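Local coordinates for Lmo0794 protein (PDB 3EW7) that is of unknown function but probably binds NAD(P) through a Rossmann-type fold and may act as an oxidoreductase, at residues A[1-7]-A[62-68]; A[50-54]-A[81-86]; A[69-73]-A[126-130]; A[96-102]-A[148-153]. The protein carries 3 engineered substitutions. One frame throughout, in Å; residues are numbered along the deposited sequence.

Interaction 1: A[1-7]-A[62-68]; sequences MKIGIIG and QNVVVDA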
loop_
_atom_site.group_PDB
_atom_site.type_symbol
_atom_site.label_atom_id
_atom_site.label_comp_id
_atom_site.label_asym_id
_atom_site.label_seq_id
_atom_site.Cartn_x
_atom_site.Cartn_y
_atom_site.Cartn_z
HETATM N N MSE A 1 12.322 9.827 -6.114
HETATM C CA MSE A 1 11.235 9.007 -6.720
HETATM C C MSE A 1 9.908 9.356 -6.057
HETATM O O MSE A 1 9.846 9.534 -4.842
HETATM C CB MSE A 1 11.522 7.529 -6.518
HETATM C CG MSE A 1 10.964 6.636 -7.595
HETATM SE SE MSE A 1 10.820 4.783 -7.041
HETATM C CE MSE A 1 8.915 4.808 -6.820
ATOM N N LYS A 2 8.849 9.450 -6.856
ATOM C CA LYS A 2 7.528 9.793 -6.343
ATOM C C LYS A 2 6.728 8.595 -5.844
ATOM O O LYS A 2 6.313 7.743 -6.626
ATOM C CB LYS A 2 6.743 10.543 -7.422
ATOM C CG LYS A 2 6.792 12.047 -7.257
ATOM C CD LYS A 2 6.620 12.771 -8.574
ATOM C CE LYS A 2 6.579 14.276 -8.344
ATOM N NZ LYS A 2 6.995 15.061 -9.544
ATOM N N ILE A 3 6.501 8.549 -4.533
ATOM C CA ILE A 3 5.764 7.460 -3.905
ATOM C C ILE A 3 4.553 7.926 -3.098
ATOM O O ILE A 3 4.688 8.687 -2.144
ATOM C CB ILE A 3 6.690 6.658 -2.977
ATOM C CG1 ILE A 3 7.851 6.077 -3.789
ATOM C CG2 ILE A 3 5.916 5.544 -2.306
ATOM C CD1 ILE A 3 8.938 5.397 -2.967
ATOM N N GLY A 4 3.370 7.458 -3.489
ATOM C CA GLY A 4 2.149 7.817 -2.785
ATOM C C GLY A 4 1.706 6.687 -1.872
ATOM O O GLY A 4 1.646 5.536 -2.296
ATOM N N ILE A 5 1.393 7.004 -0.619
ATOM C CA ILE A 5 0.978 5.973 0.323
ATOM C C ILE A 5 -0.456 6.083 0.837
ATOM O O ILE A 5 -0.808 7.012 1.566
ATOM C CB ILE A 5 1.922 5.912 1.552
ATOM C CG1 ILE A 5 3.359 5.632 1.109
ATOM C CG2 ILE A 5 1.470 4.813 2.503
ATOM C CD1 ILE A 5 4.295 6.817 1.263
ATOM N N ILE A 6 -1.277 5.115 0.453
ATOM C CA ILE A 6 -2.659 5.054 0.897
ATOM C C ILE A 6 -2.643 4.349 2.250
ATOM O O ILE A 6 -2.123 3.234 2.372
ATOM C CB ILE A 6 -3.520 4.237 -0.079
ATOM C CG1 ILE A 6 -3.548 4.936 -1.441
ATOM C CG2 ILE A 6 -4.925 4.071 0.476
ATOM C CD1 ILE A 6 -4.060 4.067 -2.572
ATOM N N GLY A 7 -3.209 5.007 3.258
ATOM C CA GLY A 7 -3.245 4.446 4.597
ATOM C C GLY A 7 -2.010 4.854 5.375
ATOM O O GLY A 7 -1.558 4.130 6.268
ATOM N N GLN A 62 2.261 9.691 -9.326
ATOM C CA GLN A 62 3.239 8.864 -8.628
ATOM C C GLN A 62 3.892 7.769 -9.450
ATOM O O GLN A 62 3.301 7.245 -10.390
ATOM C CB GLN A 62 2.553 8.213 -7.432
ATOM C CG GLN A 62 1.640 9.149 -6.679
ATOM C CD GLN A 62 2.401 10.246 -5.966
ATOM O OE1 GLN A 62 1.802 11.171 -5.429
ATOM N NE2 GLN A 62 3.725 10.146 -5.950
ATOM N N ASN A 63 5.115 7.413 -9.070
ATOM C CA ASN A 63 5.855 6.348 -9.736
ATOM C C ASN A 63 5.416 5.031 -9.103
ATOM O O ASN A 63 5.439 3.974 -9.736
ATOM C CB ASN A 63 7.370 6.544 -9.555
ATOM C CG ASN A 63 7.892 7.784 -10.272
ATOM O OD1 ASN A 63 8.367 8.738 -9.641
ATOM N ND2 ASN A 63 7.796 7.779 -11.602
ATOM N N VAL A 64 5.010 5.113 -7.838
ATOM C CA VAL A 64 4.544 3.957 -7.085
ATOM C C VAL A 64 3.441 4.340 -6.125
ATOM O O VAL A 64 3.510 5.368 -5.465
ATOM C CB VAL A 64 5.670 3.327 -6.240
ATOM C CG1 VAL A 64 5.077 2.308 -5.262
ATOM C CG2 VAL A 64 6.676 2.636 -7.145
ATOM N N VAL A 65 2.421 3.502 -6.053
ATOM C CA VAL A 65 1.323 3.733 -5.127
ATOM C C VAL A 65 1.250 2.533 -4.179
ATOM O O VAL A 65 0.939 1.411 -4.598
ATOM C CB VAL A 65 -0.026 3.891 -5.868
ATOM C CG1 VAL A 65 -1.154 4.068 -4.864
ATOM C CG2 VAL A 65 0.027 5.085 -6.801
ATOM N N VAL A 66 1.566 2.770 -2.909
ATOM C CA VAL A 66 1.511 1.717 -1.901
ATOM C C VAL A 66 0.115 1.651 -1.317
ATOM O O VAL A 66 -0.347 2.604 -0.701
ATOM C CB VAL A 66 2.495 1.967 -0.743
ATOM C CG1 VAL A 66 2.238 0.962 0.377
ATOM C CG2 VAL A 66 3.920 1.830 -1.235
ATOM N N ASP A 67 -0.559 0.528 -1.522
ATOM C CA ASP A 67 -1.896 0.365 -0.982
ATOM C C ASP A 67 -1.791 -0.261 0.401
ATOM O O ASP A 67 -1.699 -1.487 0.544
ATOM C CB ASP A 67 -2.763 -0.513 -1.899
ATOM C CG ASP A 67 -4.195 -0.666 -1.380
ATOM O OD1 ASP A 67 -4.547 0.010 -0.386
ATOM O OD2 ASP A 67 -4.967 -1.456 -1.968
ATOM N N ALA A 68 -1.764 0.595 1.415
ATOM C CA ALA A 68 -1.696 0.137 2.785
ATOM C C ALA A 68 -3.019 0.557 3.413
ATOM O O ALA A 68 -3.071 1.331 4.375
ATOM C CB ALA A 68 -0.539 0.784 3.489
#
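Gln62 lays its side chain across Gly4, at the start of a parallel pairing between strands 2-6 and 64-67. Its CB lies 3.9 Å from Lys2 O, and CG is turned beside the backbone N (chi1 -42°), which brings it to 4.1 Å from Gly4 CA. A second bend (chi2 -68°) keeps CD over the same glycine, which has no side chain to crowd the amide. At the tip NE2 rests 3.4 Å from Lys2 CB, while OE1 turns out of the pair to a hydrogen bond with Thr28.

Asn63 suits the strand entrance because its amide imitates a peptide: OD1 takes Lys2 N at 2.9 Å, in the carbonyl plane and on a lone pair. Lys2 O in turn receives both Asn63 N and Val64 N. From here the ladder is regular, with Gly4 N giving to Val64 O at 2.9 Å, Gly4 O receiving Val66 N, and Ile6 N giving to Val66 O. The strand directions differ by 19°. Branched residues fit this extended backbone; Ile6 CD1 reaches Val65 CG1 at 3.7 Å. Gly7, with a positive phi, probably begins the glycine-rich turn, as in related nucleotide-binding folds.

Strands 26-31 and 97-101 flank the pair. Ile198 of helix 187-199 covers Ile3, Val64 and Val66, whereas Ile6 meets Leu54 from the other face.

Interaction 2: A[50-54]-A[81-86]; sequences DIFDL and TSLDHL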
loop_
_atom_site.group_PDB
_atom_site.type_symbol
_atom_site.label_atom_id
_atom_site.label_comp_id
_atom_site.label_asym_id
_atom_site.label_seq_id
_atom_site.Cartn_x
_atom_site.Cartn_y
_atom_site.Cartn_z
ATOM N N ASP A 50 -10.317 9.680 -0.155
ATOM C CA ASP A 50 -10.525 8.307 0.253
ATOM C C ASP A 50 -10.148 7.467 -0.949
ATOM O O ASP A 50 -10.237 7.927 -2.084
ATOM C CB ASP A 50 -11.980 8.051 0.629
ATOM C CG ASP A 50 -12.264 6.576 0.870
ATOM O OD1 ASP A 50 -11.644 5.974 1.786
ATOM O OD2 ASP A 50 -13.111 6.017 0.133
ATOM N N ILE A 51 -9.729 6.236 -0.694
ATOM C CA ILE A 51 -9.307 5.328 -1.746
ATOM C C ILE A 51 -10.355 5.174 -2.856
ATOM O O ILE A 51 -10.036 5.189 -4.046
ATOM C CB ILE A 51 -8.954 3.953 -1.128
ATOM C CG1 ILE A 51 -8.283 3.063 -2.161
ATOM C CG2 ILE A 51 -10.198 3.303 -0.559
ATOM C CD1 ILE A 51 -7.739 1.795 -1.567
ATOM N N PHE A 52 -11.612 5.058 -2.456
ATOM C CA PHE A 52 -12.704 4.877 -3.402
ATOM C C PHE A 52 -12.901 6.015 -4.391
ATOM O O PHE A 52 -13.455 5.806 -5.469
ATOM C CB PHE A 52 -13.997 4.628 -2.630
ATOM C CG PHE A 52 -14.105 3.242 -2.085
ATOM C CD1 PHE A 52 -14.348 2.172 -2.936
ATOM C CD2 PHE A 52 -13.906 2.993 -0.732
ATOM C CE1 PHE A 52 -14.392 0.869 -2.452
ATOM C CE2 PHE A 52 -13.946 1.677 -0.234
ATOM C CZ PHE A 52 -14.190 0.617 -1.098
ATOM N N ASP A 53 -12.440 7.210 -4.034
ATOM C CA ASP A 53 -12.592 8.378 -4.899
ATOM C C ASP A 53 -11.389 8.641 -5.786
ATOM O O ASP A 53 -11.392 9.587 -6.574
ATOM C CB ASP A 53 -12.838 9.639 -4.069
ATOM C CG ASP A 53 -13.975 9.481 -3.099
ATOM O OD1 ASP A 53 -15.040 8.967 -3.509
ATOM O OD2 ASP A 53 -13.799 9.884 -1.930
ATOM N N LEU A 54 -10.357 7.824 -5.650
ATOM C CA LEU A 54 -9.150 8.002 -6.445
ATOM C C LEU A 54 -9.347 7.795 -7.953
ATOM O O LEU A 54 -9.913 6.786 -8.394
ATOM C CB LEU A 54 -8.066 7.066 -5.917
ATOM C CG LEU A 54 -7.061 7.652 -4.925
ATOM C CD1 LEU A 54 -7.676 8.809 -4.157
ATOM C CD2 LEU A 54 -6.581 6.549 -4.001
ATOM N N THR A 81 -13.134 -4.766 -2.058
ATOM C CA THR A 81 -13.866 -3.788 -2.840
ATOM C C THR A 81 -13.054 -2.568 -3.293
ATOM O O THR A 81 -13.147 -2.159 -4.455
ATOM C CB THR A 81 -15.142 -3.362 -2.071
ATOM O OG1 THR A 81 -16.257 -4.114 -2.565
ATOM C CG2 THR A 81 -15.424 -1.904 -2.243
ATOM N N SER A 82 -12.266 -1.996 -2.386
ATOM C CA SER A 82 -11.445 -0.832 -2.715
ATOM C C SER A 82 -10.344 -1.189 -3.707
ATOM O O SER A 82 -9.986 -0.387 -4.568
ATOM C CB SER A 82 -10.818 -0.245 -1.448
ATOM O OG SER A 82 -10.150 -1.245 -0.702
ATOM N N LEU A 83 -9.796 -2.389 -3.585
ATOM C CA LEU A 83 -8.754 -2.794 -4.506
ATOM C C LEU A 83 -9.376 -2.929 -5.888
ATOM O O LEU A 83 -8.777 -2.533 -6.890
ATOM C CB LEU A 83 -8.122 -4.122 -4.075
ATOM C CG LEU A 83 -7.040 -4.683 -5.013
ATOM C CD1 LEU A 83 -5.988 -3.611 -5.302
ATOM C CD2 LEU A 83 -6.399 -5.915 -4.384
ATOM N N ASP A 84 -10.584 -3.481 -5.942
ATOM C CA ASP A 84 -11.259 -3.642 -7.217
ATOM C C ASP A 84 -11.328 -2.288 -7.907
ATOM O O ASP A 84 -11.081 -2.194 -9.111
ATOM C CB ASP A 84 -12.661 -4.222 -7.030
ATOM C CG ASP A 84 -12.648 -5.734 -6.801
ATOM O OD1 ASP A 84 -11.583 -6.375 -6.939
ATOM O OD2 ASP A 84 -13.721 -6.293 -6.487
ATOM N N HIS A 85 -11.641 -1.238 -7.146
ATOM C CA HIS A 85 -11.716 0.102 -7.710
ATOM C C HIS A 85 -10.386 0.508 -8.344
ATOM O O HIS A 85 -10.351 0.990 -9.474
ATOM C CB HIS A 85 -12.091 1.123 -6.639
ATOM C CG HIS A 85 -11.964 2.545 -7.095
ATOM N ND1 HIS A 85 -12.773 3.092 -8.070
ATOM C CD2 HIS A 85 -11.101 3.525 -6.734
ATOM C CE1 HIS A 85 -12.410 4.345 -8.291
ATOM N NE2 HIS A 85 -11.397 4.632 -7.494
ATOM N N LEU A 86 -9.293 0.313 -7.612
ATOM C CA LEU A 86 -7.974 0.668 -8.115
ATOM C C LEU A 86 -7.623 -0.137 -9.356
ATOM O O LEU A 86 -7.015 0.386 -10.291
ATOM C CB LEU A 86 -6.911 0.451 -7.032
ATOM C CG LEU A 86 -7.010 1.382 -5.815
ATOM C CD1 LEU A 86 -5.906 1.072 -4.821
ATOM C CD2 LEU A 86 -6.903 2.829 -6.275
#
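Ser82 presents CB over a face of the Phe52 ring, 4.0 Å from its centroid and 30° off the normal, a CH-pi contact; Thr81, one residue earlier, has its methyl CG2 near the edge of that ring, at a modelled separation that is doubtful. The same Ser82 CB touches Ile51 CD1 at 3.7 Å. A small residue is apt here because the loop comes close to the helix, and its hydroxyl OG bonds back to the carbonyls of Lys78, just before the helix, and His79, in its first turn.

Three residues on, His85 carries the polar part. Its CG extends trans to the backbone N (chi1 170°), which sends the imidazole out to the loop, and NE2 donates to Leu54 O at 2.8 Å, on a lone pair in the carbonyl plane. The N-H...O angle is 146°, while Phe52 O sits above one ring face without a bond. Imidazole thus reaches a loop carbonyl that the helix backbone could not. Leu86 closes the row, its CD1 3.8 Å from Ile51 CD1 and its CD2 4.4 Å from Leu54 CD2.

Within 50-54, Asp50 OD2 accepts Phe52 N at 3.1 Å, an Asx turn leading into the 3-10 segment 51-53. An acidic residue followed by an apolar one after the third strand of a Rossmann fold is consistent with the adenine-binding loop of short-chain dehydrogenase relatives.

Interaction 3: A[69-73]-A[126-130]; sequences YGISP and PYYPT. Engineered in segment 69-73: Ile71 (natural residue Val).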
loop_
_atom_site.group_PDB
_atom_site.type_symbol
_atom_site.label_atom_id
_atom_site.label_comp_id
_atom_site.label_asym_id
_atom_site.label_seq_id
_atom_site.Cartn_x
_atom_site.Cartn_y
_atom_site.Cartn_z
ATOM N N TYR A 69 -4.098 0.051 2.834
ATOM C CA TYR A 69 -5.441 0.353 3.291
ATOM C C TYR A 69 -5.806 -0.506 4.487
ATOM O O TYR A 69 -5.375 -1.659 4.593
ATOM C CB TYR A 69 -6.421 0.086 2.161
ATOM C CG TYR A 69 -7.848 0.462 2.460
ATOM C CD1 TYR A 69 -8.243 1.798 2.478
ATOM C CD2 TYR A 69 -8.822 -0.521 2.656
ATOM C CE1 TYR A 69 -9.577 2.148 2.669
ATOM C CE2 TYR A 69 -10.155 -0.182 2.852
ATOM C CZ TYR A 69 -10.523 1.151 2.853
ATOM O OH TYR A 69 -11.842 1.496 3.008
ATOM N N GLY A 70 -6.613 0.058 5.382
ATOM C CA GLY A 70 -7.046 -0.676 6.558
ATOM C C GLY A 70 -6.560 -0.076 7.863
ATOM O O GLY A 70 -5.822 -0.717 8.606
ATOM N N ILE A 71 -6.984 1.155 8.138
ATOM C CA ILE A 71 -6.591 1.866 9.352
ATOM C C ILE A 71 -7.647 1.756 10.448
ATOM O O ILE A 71 -7.387 2.082 11.609
ATOM C CB ILE A 71 -6.391 3.363 9.065
ATOM C CG1 ILE A 71 -5.398 3.535 7.912
ATOM C CG2 ILE A 71 -5.909 4.084 10.334
ATOM C CD1 ILE A 71 -5.407 4.932 7.285
ATOM N N SER A 72 -8.839 1.298 10.074
ATOM C CA SER A 72 -9.940 1.191 11.026
ATOM C C SER A 72 -10.848 -0.008 10.749
ATOM O O SER A 72 -10.708 -0.688 9.735
ATOM C CB SER A 72 -10.768 2.467 10.981
ATOM O OG SER A 72 -11.501 2.503 9.774
ATOM N N PRO A 73 -11.815 -0.257 11.651
ATOM C CA PRO A 73 -12.759 -1.372 11.535
ATOM C C PRO A 73 -13.535 -1.433 10.225
ATOM O O PRO A 73 -13.689 -2.510 9.641
ATOM C CB PRO A 73 -13.687 -1.164 12.729
ATOM C CG PRO A 73 -12.827 -0.428 13.713
ATOM C CD PRO A 73 -12.128 0.557 12.839
ATOM N N PRO A 126 -6.533 -6.087 14.114
ATOM C CA PRO A 126 -5.743 -6.024 12.877
ATOM C C PRO A 126 -6.635 -5.500 11.752
ATOM O O PRO A 126 -7.530 -6.203 11.281
ATOM C CB PRO A 126 -5.330 -7.478 12.665
ATOM C CG PRO A 126 -6.540 -8.225 13.150
ATOM C CD PRO A 126 -6.915 -7.479 14.422
ATOM N N TYR A 127 -6.390 -4.270 11.320
ATOM C CA TYR A 127 -7.224 -3.676 10.287
ATOM C C TYR A 127 -6.817 -3.924 8.842
ATOM O O TYR A 127 -7.448 -3.407 7.928
ATOM C CB TYR A 127 -7.369 -2.178 10.547
ATOM C CG TYR A 127 -7.899 -1.888 11.922
ATOM C CD1 TYR A 127 -8.942 -2.646 12.458
ATOM C CD2 TYR A 127 -7.354 -0.871 12.701
ATOM C CE1 TYR A 127 -9.428 -2.403 13.737
ATOM C CE2 TYR A 127 -7.834 -0.610 13.986
ATOM C CZ TYR A 127 -8.869 -1.382 14.500
ATOM O OH TYR A 127 -9.341 -1.140 15.777
ATOM N N TYR A 128 -5.771 -4.714 8.632
ATOM C CA TYR A 128 -5.337 -5.020 7.279
ATOM C C TYR A 128 -6.181 -6.179 6.760
ATOM O O TYR A 128 -6.973 -6.754 7.505
ATOM C CB TYR A 128 -3.842 -5.354 7.255
ATOM C CG TYR A 128 -3.394 -6.373 8.274
ATOM C CD1 TYR A 128 -2.393 -6.065 9.199
ATOM C CD2 TYR A 128 -3.945 -7.656 8.301
ATOM C CE1 TYR A 128 -1.947 -7.016 10.131
ATOM C CE2 TYR A 128 -3.508 -8.614 9.229
ATOM C CZ TYR A 128 -2.508 -8.289 10.141
ATOM O OH TYR A 128 -2.078 -9.239 11.045
ATOM N N PRO A 129 -6.027 -6.540 5.477
ATOM C CA PRO A 129 -6.794 -7.630 4.869
ATOM C C PRO A 129 -6.835 -8.914 5.679
ATOM O O PRO A 129 -5.826 -9.320 6.250
ATOM C CB PRO A 129 -6.098 -7.832 3.525
ATOM C CG PRO A 129 -5.574 -6.489 3.214
ATOM C CD PRO A 129 -5.009 -6.050 4.532
ATOM N N THR A 130 -8.004 -9.552 5.714
ATOM C CA THR A 130 -8.146 -10.812 6.431
ATOM C C THR A 130 -7.597 -11.926 5.545
ATOM O O THR A 130 -7.153 -11.674 4.432
ATOM C CB THR A 130 -9.621 -11.128 6.777
ATOM O OG1 THR A 130 -9.658 -12.211 7.713
ATOM C CG2 THR A 130 -10.397 -11.546 5.540
#
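Tyr127 supplies most of the side-chain surface that 126-130 turns to 69-73. Its ring lies flat against the backbone of Ser72, whose CA is 3.9 Å from the ring centroid and 19° off the normal, a CH-pi contact. CG sits beside the backbone N (chi1 -55°), a torsion that directs the ring back along the opposing loop. Aromatic breadth matters here: one face spans Ser72 C and Pro73 N, while Ile71 O comes in obliquely to CD2.

The tight part is at Gly70, where the two backbones approach to 4.7 Å between the CA atoms of Gly70 and Tyr128. Gly70 CA makes a CH...O contact of 3.1 Å with Tyr127 O. Glycine fits because phi is positive and because a CB would run into that carbonyl. The Gly70 and Ile71 amides both donate to Glu75 OE1, which holds the turn.

Towards solvent the fit slackens. Exposed Pro73 lies alongside the ring with CG 3.9 Å from Tyr127 CE1, and Ser72 OG turns to Asp74. Ile71, an engineered residue, points its CB away.

The two loops follow the C-terminal ends of strands 64-67 and 97-101 and precede helices 79-90 and 131-142; His79, on the first of these helices, touches Pro129 and hydrogen-bonds Tyr69 O.

Interaction 4: A[96-102]-A[148-153]; sequences PRLLVVG and FSWTYI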
loop_
_atom_site.group_PDB
_atom_site.type_symbol
_atom_site.label_atom_id
_atom_site.label_comp_id
_atom_site.label_asym_id
_atom_site.label_seq_id
_atom_site.Cartn_x
_atom_site.Cartn_y
_atom_site.Cartn_z
ATOM N N PRO A 96 1.656 3.879 -12.593
ATOM C CA PRO A 96 2.264 3.896 -11.263
ATOM C C PRO A 96 2.296 2.398 -11.029
ATOM O O PRO A 96 1.520 1.655 -11.638
ATOM C CB PRO A 96 1.201 4.545 -10.363
ATOM C CG PRO A 96 0.590 5.462 -11.180
ATOM C CD PRO A 96 0.361 4.590 -12.429
ATOM N N ARG A 97 3.167 1.940 -10.161
ATOM C CA ARG A 97 3.202 0.524 -9.847
ATOM C C ARG A 97 2.267 0.430 -8.647
ATOM O O ARG A 97 2.325 1.289 -7.767
ATOM C CB ARG A 97 4.624 0.128 -9.450
ATOM C CG ARG A 97 4.844 -1.342 -9.340
ATOM C CD ARG A 97 6.292 -1.614 -9.089
ATOM N NE ARG A 97 6.441 -2.929 -8.496
ATOM C CZ ARG A 97 7.488 -3.271 -7.767
ATOM N NH1 ARG A 97 8.456 -2.384 -7.564
ATOM N NH2 ARG A 97 7.550 -4.482 -7.224
ATOM N N LEU A 98 1.389 -0.573 -8.608
ATOM C CA LEU A 98 0.516 -0.660 -7.450
ATOM C C LEU A 98 1.077 -1.724 -6.527
ATOM O O LEU A 98 1.088 -2.901 -6.875
ATOM C CB LEU A 98 -0.914 -1.027 -7.839
ATOM C CG LEU A 98 -1.867 -1.061 -6.640
ATOM C CD1 LEU A 98 -2.024 0.335 -6.047
ATOM C CD2 LEU A 98 -3.204 -1.610 -7.067
ATOM N N LEU A 99 1.559 -1.300 -5.366
ATOM C CA LEU A 99 2.122 -2.209 -4.377
ATOM C C LEU A 99 1.066 -2.420 -3.282
ATOM O O LEU A 99 0.728 -1.493 -2.544
ATOM C CB LEU A 99 3.388 -1.591 -3.774
ATOM C CG LEU A 99 4.434 -2.428 -3.026
ATOM C CD1 LEU A 99 3.809 -3.659 -2.393
ATOM C CD2 LEU A 99 5.504 -2.856 -4.003
ATOM N N VAL A 100 0.544 -3.636 -3.182
ATOM C CA VAL A 100 -0.475 -3.940 -2.182
ATOM C C VAL A 100 0.151 -4.612 -0.963
ATOM O O VAL A 100 0.803 -5.644 -1.077
ATOM C CB VAL A 100 -1.560 -4.860 -2.777
ATOM C CG1 VAL A 100 -2.815 -4.796 -1.942
ATOM C CG2 VAL A 100 -1.854 -4.447 -4.206
ATOM N N VAL A 101 -0.070 -4.032 0.212
ATOM C CA VAL A 101 0.502 -4.549 1.453
ATOM C C VAL A 101 -0.451 -5.375 2.321
ATOM O O VAL A 101 -1.479 -4.864 2.761
ATOM C CB VAL A 101 1.025 -3.382 2.300
ATOM C CG1 VAL A 101 1.685 -3.907 3.554
ATOM C CG2 VAL A 101 1.989 -2.537 1.483
ATOM N N GLY A 102 -0.104 -6.636 2.582
ATOM C CA GLY A 102 -0.945 -7.486 3.420
ATOM C C GLY A 102 -0.323 -7.747 4.788
ATOM O O GLY A 102 0.650 -7.087 5.144
ATOM N N PHE A 148 -1.943 -4.573 -15.885
ATOM C CA PHE A 148 -1.314 -3.402 -15.282
ATOM C C PHE A 148 -0.176 -3.797 -14.371
ATOM O O PHE A 148 0.083 -4.980 -14.155
ATOM C CB PHE A 148 -2.317 -2.516 -14.530
ATOM C CG PHE A 148 -2.759 -3.062 -13.211
ATOM C CD1 PHE A 148 -2.521 -2.343 -12.044
ATOM C CD2 PHE A 148 -3.461 -4.256 -13.131
ATOM C CE1 PHE A 148 -2.985 -2.804 -10.812
ATOM C CE2 PHE A 148 -3.927 -4.726 -11.911
ATOM C CZ PHE A 148 -3.689 -3.995 -10.747
ATOM N N SER A 149 0.519 -2.800 -13.846
ATOM C CA SER A 149 1.656 -3.060 -12.984
ATOM C C SER A 149 1.295 -3.144 -11.499
ATOM O O SER A 149 0.915 -2.144 -10.883
ATOM C CB SER A 149 2.708 -1.982 -13.210
ATOM O OG SER A 149 3.911 -2.344 -12.571
ATOM N N TRP A 150 1.437 -4.333 -10.920
ATOM C CA TRP A 150 1.111 -4.525 -9.509
ATOM C C TRP A 150 2.027 -5.515 -8.794
ATOM O O TRP A 150 2.738 -6.302 -9.426
ATOM C CB TRP A 150 -0.319 -5.036 -9.375
ATOM C CG TRP A 150 -0.485 -6.388 -9.983
ATOM C CD1 TRP A 150 -0.679 -6.678 -11.297
ATOM C CD2 TRP A 150 -0.404 -7.646 -9.304
ATOM N NE1 TRP A 150 -0.725 -8.039 -11.484
ATOM C CE2 TRP A 150 -0.554 -8.657 -10.274
ATOM C CE3 TRP A 150 -0.215 -8.017 -7.964
ATOM C CZ2 TRP A 150 -0.523 -10.017 -9.951
ATOM C CZ3 TRP A 150 -0.184 -9.370 -7.644
ATOM C CH2 TRP A 150 -0.337 -10.352 -8.638
ATOM N N THR A 151 1.994 -5.466 -7.465
ATOM C CA THR A 151 2.757 -6.383 -6.622
ATOM C C THR A 151 2.063 -6.498 -5.277
ATOM O O THR A 151 1.676 -5.498 -4.677
ATOM C CB THR A 151 4.202 -5.916 -6.355
ATOM O OG1 THR A 151 4.949 -5.902 -7.574
ATOM C CG2 THR A 151 4.877 -6.868 -5.386
ATOM N N TYR A 152 1.891 -7.728 -4.810
ATOM C CA TYR A 152 1.260 -7.947 -3.522
ATOM C C TYR A 152 2.347 -8.458 -2.584
ATOM O O TYR A 152 3.000 -9.464 -2.869
ATOM C CB TYR A 152 0.144 -8.979 -3.632
ATOM C CG TYR A 152 -0.846 -8.922 -2.487
ATOM C CD1 TYR A 152 -2.063 -8.255 -2.629
ATOM C CD2 TYR A 152 -0.548 -9.499 -1.245
ATOM C CE1 TYR A 152 -2.952 -8.162 -1.571
ATOM C CE2 TYR A 152 -1.431 -9.408 -0.178
ATOM C CZ TYR A 152 -2.632 -8.738 -0.346
ATOM O OH TYR A 152 -3.513 -8.633 0.701
ATOM N N ILE A 153 2.542 -7.757 -1.470
ATOM C CA ILE A 153 3.565 -8.144 -0.503
ATOM C C ILE A 153 3.013 -8.613 0.849
ATOM O O ILE A 153 2.136 -7.972 1.439
ATOM C CB ILE A 153 4.570 -6.981 -0.271
ATOM C CG1 ILE A 153 5.721 -7.458 0.614
ATOM C CG2 ILE A 153 3.868 -5.789 0.360
ATOM C CD1 ILE A 153 6.802 -6.420 0.796
#
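With Arg97 CG trans to its backbone N (chi1 -170°) and the chain extended on to NE, and with Thr151 OG1 rotated beside its own backbone N (chi1 -65°), guanidinium and hydroxyl meet on the face carrying Leu99 and Ile153. Strands 97-101 and 150-154 are parallel neighbours in the central sheet of the Rossmann fold, joined by a crossover through helix 131-142. Arg97 NH2 donates to Thr151 OG1 at 3.0 Å, nearly straight (161°) and in the guanidinium plane, while NE adds a weak bond. NH2 also forms a salt bridge with Glu197, and Thr151 OG1 has a further partner in His203 O. Arginine is long enough to serve two partners, and a threonine hydroxyl can both accept and donate, which gives both buried groups partners.

Alongside, the ladder is regular: Leu98 O receives Thr151 N at 2.8 Å, Val100 O receives Ile153 N at 2.8 Å, and Ile153 O receives Gly102 N. Branched apolar residues fill the same face as Thr151; Leu99 CD1 lies 3.5 Å from Ile153 CG2, and Val101 CG2 lies beside that same methyl.

On the reverse face, Leu98 CD2 comes to the edge of the Phe148 ring, 3.9 Å from CE1. Trp150 turns from the pair towards helix 131-142, with NE1 bonded to Gln145 O. Tyr152 bends its ring back across the neighbouring strand, its OH held by Gln137. Gly102 suits the space beside that ring, having no CB to press on it. Val100 CG1 touches Tyr152 CE1 at 3.4 Å, and Val100 O lies over one face of the ring.

In the fold
Interactions 1 and 4 are pairings in one parallel sheet, their centres about 10 Å apart, separated by the pairing of 64-67 with 97-101. That pairing is made by probable hydrogen bonds from Val65 N to Arg97 O (2.8 Å) and Asp67 N to Leu99 O (2.6 Å). Interaction 2 lies against this sheet: Leu86 and Leu83 reach both Asp67 and Leu98. Interaction 3 continues the chain from strand 64-67, and Tyr69 CE1 meets Ile51 CG2 at 3.5 Å, linking it to interaction 2. Gly7 CA touches Ile71 CD1 at 3.5 Å; the glycine-rich turn and these loops lie at the C-terminal ends of the strands, where a Rossmann fold probably receives its dinucleotide.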